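Local coordinates for fibronectin type III domain-containing protein (Simiduia agarivorans, PDB 6P2K) that probably hydrolyses xyloglucan-type beta-glucans as a family 74 glycoside hydrolase, the beta-propeller part here being probably the catalytic one, at residues 692-704 against 740-752. Residues are numbered along the deposited sequence; the frame is centred on the assembly and turned at random.
Sequences GKGGSAGAGNKIV and FSGMTSSRFIKDA
Phe-748 packs its ring obliquely among Ala-699, Lys-702 and Val-704 on the side of the 697-704 hairpin that also carries Ala-697. With CG anti to its carbonyl carbon (chi1 -72°), the ring reaches from strand 745-751 to both strands of the hairpin. CD2 of Phe-748 meets CB of Ala-699 at 3.8 Å, while its CZ lies 3.8 Å from CB of Lys-702, whose bent chain then turns off to put its ammonium on Thr-722. CG1 of Val-704 touches both CE2 and CZ as the two side chains slide past each other in opposite directions, and Ala-697 O sits at the ring edge, in its plane. An alanine in place of Phe-748 would probably open a gap between the sheets and strip the hairpin's methyl groups of their partner. Further along, Ser-746 directs OG beside its own backbone N (chi1 -58°) and donates a 2.6 Å bond to Gly-695 O, approaching from above the carbonyl plane. Gly-695 itself packs close against Met-743, its CA 3.7 Å from CB of Met-743, where a side chain would collide. A water bonded to Ser-696 O and Ser-746 N bridges the two backbones, whereas Gly-695 N gives Thr-744 O only a weak bond. Strands 697-699 and 745-751, near parallel at 18°, belong to separate four-stranded antiparallel sheets, an inter-blade packing typical of the seven-fold beta-propellers of family GH74.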
loop_
_atom_site.group_PDB
_atom_site.type_symbol
_atom_site.label_atom_id
_atom_site.label_comp_id
_atom_site.label_asym_id
_atom_site.label_seq_id
_atom_site.Cartn_x
_atom_site.Cartn_y
_atom_site.Cartn_z
ATOM N N GLY B 692 22.437 -20.117 43.401
ATOM C CA GLY B 692 22.462 -19.856 41.973
ATOM C C GLY B 692 21.663 -18.613 41.652
ATOM O O GLY B 692 20.932 -18.080 42.491
ATOM N N LYS B 693 21.834 -18.139 40.419
ATOM C CA LYS B 693 21.060 -17.030 39.887
ATOM C C LYS B 693 19.941 -17.518 38.982
ATOM O O LYS B 693 19.272 -16.700 38.337
ATOM C CB LYS B 693 21.967 -16.065 39.124
ATOM C CG LYS B 693 22.533 -14.946 39.975
ATOM C CD LYS B 693 21.448 -13.957 40.374
ATOM C CE LYS B 693 21.916 -12.523 40.200
ATOM N NZ LYS B 693 20.784 -11.554 40.295
ATOM N N GLY B 694 19.729 -18.835 38.931
ATOM C CA GLY B 694 18.852 -19.448 37.962
ATOM C C GLY B 694 19.637 -20.340 37.014
ATOM O O GLY B 694 20.678 -20.900 37.375
ATOM N N GLY B 695 19.131 -20.460 35.788
ATOM C CA GLY B 695 19.808 -21.187 34.728
ATOM C C GLY B 695 19.630 -22.688 34.740
ATOM O O GLY B 695 20.384 -23.389 34.055
ATOM N N SER B 696 18.687 -23.210 35.513
ATOM C CA SER B 696 18.353 -24.623 35.450
ATOM C C SER B 696 17.317 -24.863 34.358
ATOM O O SER B 696 16.500 -23.993 34.045
ATOM C CB SER B 696 17.827 -25.128 36.795
ATOM O OG SER B 696 16.456 -24.819 36.944
ATOM N N ALA B 697 17.366 -26.051 33.766
ATOM C CA ALA B 697 16.464 -26.361 32.668
ATOM C C ALA B 697 16.310 -27.868 32.537
ATOM O O ALA B 697 17.157 -28.646 32.985
ATOM C CB ALA B 697 16.959 -25.761 31.347
ATOM N N GLY B 698 15.209 -28.263 31.905
ATOM C CA GLY B 698 14.949 -29.657 31.618
ATOM C C GLY B 698 14.277 -29.829 30.274
ATOM O O GLY B 698 13.392 -29.048 29.912
ATOM N N ALA B 699 14.699 -30.842 29.521
ATOM C CA ALA B 699 14.097 -31.179 28.240
ATOM C C ALA B 699 14.579 -32.563 27.840
ATOM O O ALA B 699 15.761 -32.878 28.009
ATOM C CB ALA B 699 14.457 -30.153 27.155
ATOM N N GLY B 700 13.665 -33.378 27.319
ATOM C CA GLY B 700 14.033 -34.728 26.921
ATOM C C GLY B 700 14.631 -35.492 28.086
ATOM O O GLY B 700 14.069 -35.539 29.186
ATOM N N ASN B 701 15.802 -36.087 27.856
ATOM C CA ASN B 701 16.528 -36.820 28.884
ATOM C C ASN B 701 17.651 -35.993 29.503
ATOM O O ASN B 701 18.630 -36.558 30.002
ATOM C CB ASN B 701 17.087 -38.124 28.309
ATOM C CG ASN B 701 18.068 -37.891 27.166
ATOM O OD1 ASN B 701 18.161 -36.787 26.626
ATOM N ND2 ASN B 701 18.799 -38.933 26.791
ATOM N N LYS B 702 17.531 -34.665 29.487
ATOM C CA LYS B 702 18.612 -33.792 29.923
ATOM C C LYS B 702 18.122 -32.779 30.952
ATOM O O LYS B 702 17.031 -32.213 30.822
ATOM C CB LYS B 702 19.240 -33.055 28.732
ATOM C CG LYS B 702 19.876 -33.968 27.689
ATOM C CD LYS B 702 21.134 -34.646 28.217
ATOM C CE LYS B 702 21.613 -35.729 27.260
ATOM N NZ LYS B 702 22.929 -36.303 27.655
ATOM N N ILE B 703 18.949 -32.558 31.974
ATOM C CA ILE B 703 18.730 -31.544 33.000
ATOM C C ILE B 703 20.050 -30.818 33.219
ATOM O O ILE B 703 21.113 -31.446 33.245
ATOM C CB ILE B 703 18.219 -32.164 34.319
ATOM C CG1 ILE B 703 16.877 -32.862 34.106
ATOM C CG2 ILE B 703 18.098 -31.105 35.407
ATOM C CD1 ILE B 703 16.510 -33.820 35.217
ATOM N N VAL B 704 19.988 -29.494 33.371
ATOM C CA VAL B 704 21.177 -28.675 33.565
ATOM C C VAL B 704 20.948 -27.736 34.743
ATOM O O VAL B 704 19.817 -27.339 35.034
ATOM C CB VAL B 704 21.539 -27.881 32.284
ATOM C CG1 VAL B 704 20.409 -26.932 31.903
ATOM C CG2 VAL B 704 22.858 -27.125 32.444
ATOM N N PHE B 740 32.917 -17.452 33.033
ATOM C CA PHE B 740 31.857 -16.917 33.877
ATOM C C PHE B 740 30.651 -17.828 33.684
ATOM O O PHE B 740 29.977 -17.764 32.650
ATOM C CB PHE B 740 31.540 -15.468 33.517
ATOM C CG PHE B 740 30.569 -14.815 34.455
ATOM C CD1 PHE B 740 29.207 -14.909 34.236
ATOM C CD2 PHE B 740 31.018 -14.120 35.564
ATOM C CE1 PHE B 740 28.310 -14.316 35.102
ATOM C CE2 PHE B 740 30.123 -13.525 36.435
ATOM C CZ PHE B 740 28.767 -13.622 36.201
ATOM N N SER B 741 30.392 -18.686 34.668
ATOM C CA SER B 741 29.442 -19.778 34.512
ATOM C C SER B 741 28.168 -19.609 35.327
ATOM O O SER B 741 27.289 -20.472 35.249
ATOM C CB SER B 741 30.114 -21.107 34.874
ATOM O OG SER B 741 30.596 -21.086 36.204
ATOM N N GLY B 742 28.045 -18.548 36.120
ATOM C CA GLY B 742 26.760 -18.250 36.726
ATOM C C GLY B 742 25.720 -17.976 35.654
ATOM O O GLY B 742 26.018 -17.389 34.613
ATOM N N MET B 743 24.489 -18.425 35.898
ATOM C CA MET B 743 23.457 -18.385 34.872
ATOM C C MET B 743 22.148 -17.847 35.428
ATOM O O MET B 743 21.758 -18.172 36.553
ATOM C CB MET B 743 23.223 -19.771 34.273
ATOM C CG MET B 743 24.392 -20.287 33.455
ATOM S SD MET B 743 24.149 -21.985 32.923
ATOM C CE MET B 743 25.624 -22.232 31.936
ATOM N N THR B 744 21.474 -17.025 34.626
ATOM C CA THR B 744 20.128 -16.566 34.936
ATOM C C THR B 744 19.050 -17.383 34.242
ATOM O O THR B 744 17.926 -17.458 34.750
ATOM C CB THR B 744 19.960 -15.090 34.549
ATOM O OG1 THR B 744 20.421 -14.894 33.208
ATOM C CG2 THR B 744 20.752 -14.190 35.493
ATOM N N SER B 745 19.364 -17.994 33.102
ATOM C CA SER B 745 18.385 -18.764 32.350
ATOM C C SER B 745 19.112 -19.756 31.453
ATOM O O SER B 745 20.229 -19.496 30.994
ATOM C CB SER B 745 17.487 -17.860 31.498
ATOM O OG SER B 745 18.172 -17.426 30.333
ATOM N N SER B 746 18.465 -20.893 31.210
ATOM C CA SER B 746 18.940 -21.882 30.252
ATOM C C SER B 746 17.758 -22.470 29.499
ATOM O O SER B 746 16.688 -22.686 30.076
ATOM C CB SER B 746 19.746 -23.003 30.935
ATOM O OG SER B 746 20.859 -22.486 31.645
ATOM N N ARG B 747 17.954 -22.716 28.206
ATOM C CA ARG B 747 16.955 -23.361 27.367
ATOM C C ARG B 747 17.652 -24.365 26.464
ATOM O O ARG B 747 18.723 -24.080 25.921
ATOM C CB ARG B 747 16.180 -22.356 26.498
ATOM C CG ARG B 747 15.273 -21.406 27.258
ATOM C CD ARG B 747 14.359 -20.659 26.301
ATOM N NE ARG B 747 13.802 -19.444 26.893
ATOM C CZ ARG B 747 12.650 -19.394 27.555
ATOM N NH1 ARG B 747 11.928 -20.497 27.715
ATOM N NH2 ARG B 747 12.219 -18.242 28.058
ATOM N N PHE B 748 17.050 -25.538 26.311
ATOM C CA PHE B 748 17.507 -26.508 25.326
ATOM C C PHE B 748 16.820 -26.201 24.003
ATOM O O PHE B 748 15.588 -26.219 23.916
ATOM C CB PHE B 748 17.213 -27.936 25.779
ATOM C CG PHE B 748 18.093 -28.407 26.899
ATOM C CD1 PHE B 748 19.377 -28.857 26.645
ATOM C CD2 PHE B 748 17.640 -28.395 28.208
ATOM C CE1 PHE B 748 20.189 -29.292 27.673
ATOM C CE2 PHE B 748 18.449 -28.827 29.242
ATOM C CZ PHE B 748 19.726 -29.274 28.973
ATOM N N ILE B 749 17.615 -25.912 22.977
ATOM C CA ILE B 749 17.103 -25.405 21.712
ATOM C C ILE B 749 17.767 -26.165 20.576
ATOM O O ILE B 749 18.993 -26.320 20.559
ATOM C CB ILE B 749 17.348 -23.889 21.576
ATOM C CG1 ILE B 749 16.573 -23.136 22.660
ATOM C CG2 ILE B 749 16.950 -23.396 20.193
ATOM C CD1 ILE B 749 16.717 -21.645 22.590
ATOM N N LYS B 750 16.957 -26.644 19.634
ATOM C CA LYS B 750 17.455 -27.318 18.443
ATOM C C LYS B 750 17.698 -26.290 17.346
ATOM O O LYS B 750 16.804 -25.508 17.012
ATOM C CB LYS B 750 16.464 -28.379 17.965
ATOM C CG LYS B 750 16.949 -29.182 16.769
ATOM C CD LYS B 750 16.154 -30.469 16.611
ATOM C CE LYS B 750 16.955 -31.675 17.079
ATOM N NZ LYS B 750 17.217 -32.633 15.962
ATOM N N ASP B 751 18.909 -26.292 16.792
ATOM C CA ASP B 751 19.304 -25.329 15.769
ATOM C C ASP B 751 20.035 -26.080 14.668
ATOM O O ASP B 751 21.125 -26.614 14.899
ATOM C CB ASP B 751 20.183 -24.225 16.360
ATOM C CG ASP B 751 20.571 -23.173 15.338
ATOM O OD1 ASP B 751 19.678 -22.436 14.870
ATOM O OD2 ASP B 751 21.773 -23.082 15.005
ATOM N N ALA B 752 19.434 -26.121 13.476
ATOM C CA ALA B 752 20.013 -26.792 12.312
ATOM C C ALA B 752 20.308 -28.263 12.608
ATOM O O ALA B 752 21.384 -28.781 12.301
ATOM C CB ALA B 752 21.270 -26.067 11.824
HETATM O O HOH W 1 23.269 -19.964 38.276
HETATM O O HOH W 2 16.562 -21.435 33.548
#